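Local coordinates for Fe-regulated protein B (Neisseria meningitidis, PDB 4AIP) that forms a TonB-dependent outer-membrane transporter for iron, probably taking up iron bound to siderophores, at residues B[118-132]-B[505-517]. Numbering follows the deposited sequence.
Sequences DIKVDNAYSDSQILY and SRSPRLYDALQTH
R506 meets D118 end-on, with one nitrogen for each carboxylate oxygen. NH1 lies 2.7 Å from D118 OD2, and NH2 lies 3.1 Å from D118 OD1. Both oxygens are met on their syn sides and lie close to the guanidinium plane. The nitrogens stand about 30° out of the carboxylate plane, so the two flat groups are turned 38° apart. The R506 chain bends at chi2 (144°) to reach across. R506 NE and R509 NH2 both bond to N115 O, so the plug also holds these arginines through a backbone carbonyl.

D127 makes no hydrogen bond to either arginine. Its OD2 lies well out of both guanidinium planes, over one face of R506 and 3.5 Å from R509 CD; its salt bridge goes to K439. R509 NH2 is paired with E532.

Further along, backbone bonds take over. A513 N donates to Q129 O and L514 N to I130 O, each at 3.0 Å. A water takes the N-H of Q129 and can donate to Y511 O. D512 OD2 takes a weak bond from Y132 N and lies at the edge of the Y132 ring, 3.3 Å from CD1.

Apolar contacts are loose: L131 CD2 to L514 CD2 and I130 CG2 to L514 CB, both 4.2 Å.

The contact joins the plug to the inside of the beta-barrel. A salt bridge and two backbone bonds give direction; aliphatic side chains fill in beside them, consistent with a plug seated in its barrel.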
# COMPACT_ATOMS: atom_id res chain seq x y z
N ASP B 118 -11.16 -8.20 29.40
CA ASP B 118 -10.12 -7.50 28.63
C ASP B 118 -9.44 -8.55 27.82
O ASP B 118 -9.52 -9.74 28.21
CB ASP B 118 -9.09 -6.89 29.61
CG ASP B 118 -9.64 -5.72 30.37
OD1 ASP B 118 -10.31 -4.84 29.77
OD2 ASP B 118 -9.34 -5.65 31.58
N ILE B 119 -8.79 -8.15 26.73
CA ILE B 119 -7.86 -8.94 25.98
C ILE B 119 -6.50 -8.30 26.26
O ILE B 119 -6.29 -7.12 25.94
CB ILE B 119 -8.12 -8.85 24.46
CG1 ILE B 119 -9.45 -9.60 24.14
CG2 ILE B 119 -6.94 -9.50 23.63
CD1 ILE B 119 -10.40 -8.79 23.37
N LYS B 120 -5.60 -9.14 26.77
CA LYS B 120 -4.28 -8.76 27.12
C LYS B 120 -3.36 -9.35 26.11
O LYS B 120 -3.40 -10.56 25.92
CB LYS B 120 -3.98 -9.33 28.50
CG LYS B 120 -4.81 -8.68 29.58
CD LYS B 120 -4.39 -9.15 30.98
CE LYS B 120 -5.40 -8.67 32.05
NZ LYS B 120 -4.78 -8.53 33.44
N VAL B 121 -2.56 -8.53 25.42
CA VAL B 121 -1.49 -9.10 24.61
C VAL B 121 -0.22 -8.56 25.14
O VAL B 121 -0.14 -7.33 25.47
CB VAL B 121 -1.66 -8.95 23.09
CG1 VAL B 121 -3.18 -8.67 22.69
CG2 VAL B 121 -0.73 -7.99 22.49
N ASP B 122 0.73 -9.47 25.32
CA ASP B 122 2.02 -9.20 25.95
C ASP B 122 1.83 -8.34 27.21
O ASP B 122 2.65 -7.45 27.50
CB ASP B 122 2.91 -8.47 24.95
CG ASP B 122 3.21 -9.30 23.71
OD1 ASP B 122 3.36 -10.54 23.83
OD2 ASP B 122 3.32 -8.71 22.63
N ASN B 123 0.73 -8.58 27.92
CA ASN B 123 0.46 -7.90 29.18
C ASN B 123 0.30 -6.37 29.02
O ASN B 123 0.82 -5.60 29.83
CB ASN B 123 1.53 -8.23 30.23
CG ASN B 123 0.99 -8.09 31.66
OD1 ASN B 123 -0.24 -8.04 31.89
ND2 ASN B 123 1.91 -7.99 32.62
N ALA B 124 -0.41 -5.96 27.96
CA ALA B 124 -0.84 -4.55 27.76
C ALA B 124 -2.32 -4.53 27.36
O ALA B 124 -2.75 -5.32 26.51
CB ALA B 124 0.02 -3.94 26.67
N TYR B 125 -3.11 -3.63 27.93
CA TYR B 125 -4.55 -3.67 27.68
C TYR B 125 -5.18 -2.34 28.02
O TYR B 125 -4.84 -1.72 29.03
CB TYR B 125 -5.20 -4.81 28.47
CG TYR B 125 -4.77 -4.91 29.96
CD1 TYR B 125 -3.55 -5.51 30.33
CD2 TYR B 125 -5.60 -4.47 30.96
CE1 TYR B 125 -3.17 -5.65 31.65
CE2 TYR B 125 -5.24 -4.59 32.31
CZ TYR B 125 -4.01 -5.17 32.65
OH TYR B 125 -3.63 -5.29 34.00
N SER B 126 -6.10 -1.89 27.17
CA SER B 126 -6.80 -0.66 27.40
C SER B 126 -8.17 -1.08 27.93
O SER B 126 -8.54 -2.28 27.81
CB SER B 126 -6.98 0.08 26.07
OG SER B 126 -7.89 1.17 26.26
N ASP B 127 -8.94 -0.16 28.52
CA ASP B 127 -10.34 -0.56 28.84
C ASP B 127 -11.30 0.44 28.23
O ASP B 127 -12.49 0.42 28.54
CB ASP B 127 -10.58 -0.73 30.36
CG ASP B 127 -10.59 0.63 31.12
OD1 ASP B 127 -10.35 1.71 30.51
OD2 ASP B 127 -10.88 0.58 32.35
N SER B 128 -10.76 1.29 27.36
CA SER B 128 -11.53 2.32 26.71
C SER B 128 -12.22 1.79 25.46
O SER B 128 -11.93 0.69 25.02
CB SER B 128 -10.58 3.48 26.38
OG SER B 128 -10.20 4.17 27.55
N GLN B 129 -13.08 2.59 24.84
CA GLN B 129 -13.66 2.19 23.57
C GLN B 129 -13.78 3.35 22.60
O GLN B 129 -13.65 4.52 22.99
CB GLN B 129 -15.01 1.50 23.80
CG GLN B 129 -16.07 2.46 24.30
CD GLN B 129 -17.40 1.76 24.60
OE1 GLN B 129 -17.74 0.74 24.00
NE2 GLN B 129 -18.15 2.31 25.51
N ILE B 130 -14.04 3.03 21.35
CA ILE B 130 -14.13 4.03 20.31
C ILE B 130 -15.55 4.48 20.22
O ILE B 130 -15.82 5.68 20.23
CB ILE B 130 -13.72 3.42 18.96
CG1 ILE B 130 -12.24 3.09 19.00
CG2 ILE B 130 -14.14 4.35 17.78
CD1 ILE B 130 -11.82 2.29 17.89
N LEU B 131 -16.47 3.51 20.11
CA LEU B 131 -17.90 3.74 19.96
C LEU B 131 -18.62 2.50 20.39
O LEU B 131 -18.20 1.39 20.13
CB LEU B 131 -18.26 4.04 18.52
CG LEU B 131 -19.70 4.56 18.33
CD1 LEU B 131 -19.87 5.97 18.97
CD2 LEU B 131 -20.12 4.57 16.86
N TYR B 132 -19.76 2.69 21.05
CA TYR B 132 -20.44 1.54 21.65
C TYR B 132 -21.23 0.71 20.60
O TYR B 132 -21.73 -0.34 20.91
CB TYR B 132 -21.33 2.04 22.77
CG TYR B 132 -22.58 2.66 22.27
CD1 TYR B 132 -22.63 4.04 21.90
CD2 TYR B 132 -23.75 1.87 22.10
CE1 TYR B 132 -23.81 4.62 21.42
CE2 TYR B 132 -24.91 2.44 21.63
CZ TYR B 132 -24.94 3.80 21.29
OH TYR B 132 -26.12 4.34 20.82
N SER B 505 -11.42 -4.60 41.85
CA SER B 505 -12.10 -3.38 41.52
C SER B 505 -11.77 -2.90 40.11
O SER B 505 -10.75 -3.25 39.56
CB SER B 505 -11.78 -2.31 42.57
OG SER B 505 -10.41 -1.98 42.50
N ARG B 506 -12.65 -2.09 39.56
CA ARG B 506 -12.53 -1.68 38.18
C ARG B 506 -13.05 -0.26 38.05
O ARG B 506 -14.24 0.03 38.29
CB ARG B 506 -13.30 -2.68 37.27
CG ARG B 506 -13.29 -2.37 35.79
CD ARG B 506 -13.23 -3.67 34.96
NE ARG B 506 -13.31 -3.40 33.52
CZ ARG B 506 -12.37 -3.71 32.62
NH1 ARG B 506 -11.25 -4.30 32.98
NH2 ARG B 506 -12.57 -3.43 31.34
N SER B 507 -12.13 0.64 37.68
CA SER B 507 -12.40 2.07 37.60
C SER B 507 -13.37 2.46 36.50
O SER B 507 -13.42 1.83 35.49
CB SER B 507 -11.10 2.88 37.46
OG SER B 507 -10.11 2.19 36.72
N PRO B 508 -14.08 3.57 36.66
CA PRO B 508 -14.97 4.01 35.58
C PRO B 508 -14.29 3.99 34.23
O PRO B 508 -13.10 4.19 34.17
CB PRO B 508 -15.28 5.47 35.97
CG PRO B 508 -15.15 5.46 37.40
CD PRO B 508 -14.02 4.55 37.75
N ARG B 509 -15.03 3.75 33.15
CA ARG B 509 -14.44 3.93 31.84
C ARG B 509 -14.74 5.29 31.37
O ARG B 509 -15.80 5.83 31.70
CB ARG B 509 -15.00 2.98 30.80
CG ARG B 509 -15.48 1.70 31.35
CD ARG B 509 -14.34 0.76 31.78
NE ARG B 509 -15.01 -0.41 32.31
CZ ARG B 509 -15.45 -0.57 33.56
NH1 ARG B 509 -15.22 0.32 34.52
NH2 ARG B 509 -16.13 -1.68 33.86
N LEU B 510 -13.81 5.83 30.61
CA LEU B 510 -14.01 7.05 29.88
C LEU B 510 -15.11 6.80 28.87
O LEU B 510 -15.32 5.66 28.42
CB LEU B 510 -12.73 7.46 29.16
CG LEU B 510 -11.51 7.66 30.06
CD1 LEU B 510 -10.25 7.92 29.26
CD2 LEU B 510 -11.71 8.83 31.04
N TYR B 511 -15.79 7.88 28.52
CA TYR B 511 -16.75 7.89 27.46
C TYR B 511 -16.17 7.45 26.12
O TYR B 511 -14.98 7.20 25.97
CB TYR B 511 -17.33 9.31 27.36
CG TYR B 511 -18.74 9.33 26.83
CD1 TYR B 511 -19.75 8.57 27.46
CD2 TYR B 511 -19.08 10.10 25.71
CE1 TYR B 511 -21.06 8.59 26.99
CE2 TYR B 511 -20.38 10.15 25.23
CZ TYR B 511 -21.37 9.39 25.86
OH TYR B 511 -22.66 9.46 25.36
N ASP B 512 -17.04 7.33 25.13
CA ASP B 512 -16.60 6.92 23.83
C ASP B 512 -15.61 7.89 23.23
O ASP B 512 -15.84 9.09 23.22
CB ASP B 512 -17.82 6.76 22.91
CG ASP B 512 -18.76 5.61 23.37
OD1 ASP B 512 -18.62 5.07 24.51
OD2 ASP B 512 -19.66 5.27 22.59
N ALA B 513 -14.49 7.35 22.74
CA ALA B 513 -13.48 8.20 22.15
C ALA B 513 -14.03 9.08 21.02
O ALA B 513 -13.72 10.27 20.93
CB ALA B 513 -12.31 7.41 21.68
N LEU B 514 -14.90 8.51 20.19
CA LEU B 514 -15.42 9.18 19.02
C LEU B 514 -16.43 10.29 19.35
O LEU B 514 -16.78 11.07 18.46
CB LEU B 514 -16.03 8.11 18.11
CG LEU B 514 -16.42 8.54 16.71
CD1 LEU B 514 -15.23 9.07 15.89
CD2 LEU B 514 -17.09 7.41 16.02
N GLN B 515 -16.87 10.34 20.61
CA GLN B 515 -17.90 11.28 21.06
C GLN B 515 -17.34 12.35 21.96
O GLN B 515 -18.07 13.27 22.38
CB GLN B 515 -18.98 10.52 21.80
CG GLN B 515 -19.67 9.59 20.88
CD GLN B 515 -21.16 9.66 21.06
OE1 GLN B 515 -21.78 8.67 21.42
NE2 GLN B 515 -21.74 10.84 20.84
N THR B 516 -16.05 12.21 22.24
CA THR B 516 -15.29 13.08 23.13
C THR B 516 -15.23 14.52 22.66
O THR B 516 -15.01 15.42 23.46
CB THR B 516 -13.86 12.56 23.28
OG1 THR B 516 -13.91 11.32 23.98
CG2 THR B 516 -13.00 13.49 24.09
N HIS B 517 -15.41 14.75 21.37
CA HIS B 517 -15.38 16.13 20.83
C HIS B 517 -16.42 17.01 21.52
O HIS B 517 -16.33 18.23 21.47
CB HIS B 517 -15.61 16.14 19.33
CG HIS B 517 -16.79 15.31 18.94
ND1 HIS B 517 -18.08 15.77 19.05
CD2 HIS B 517 -16.87 14.02 18.55
CE1 HIS B 517 -18.91 14.81 18.71
NE2 HIS B 517 -18.20 13.74 18.37
O HOH W 1 -13.46 5.00 25.92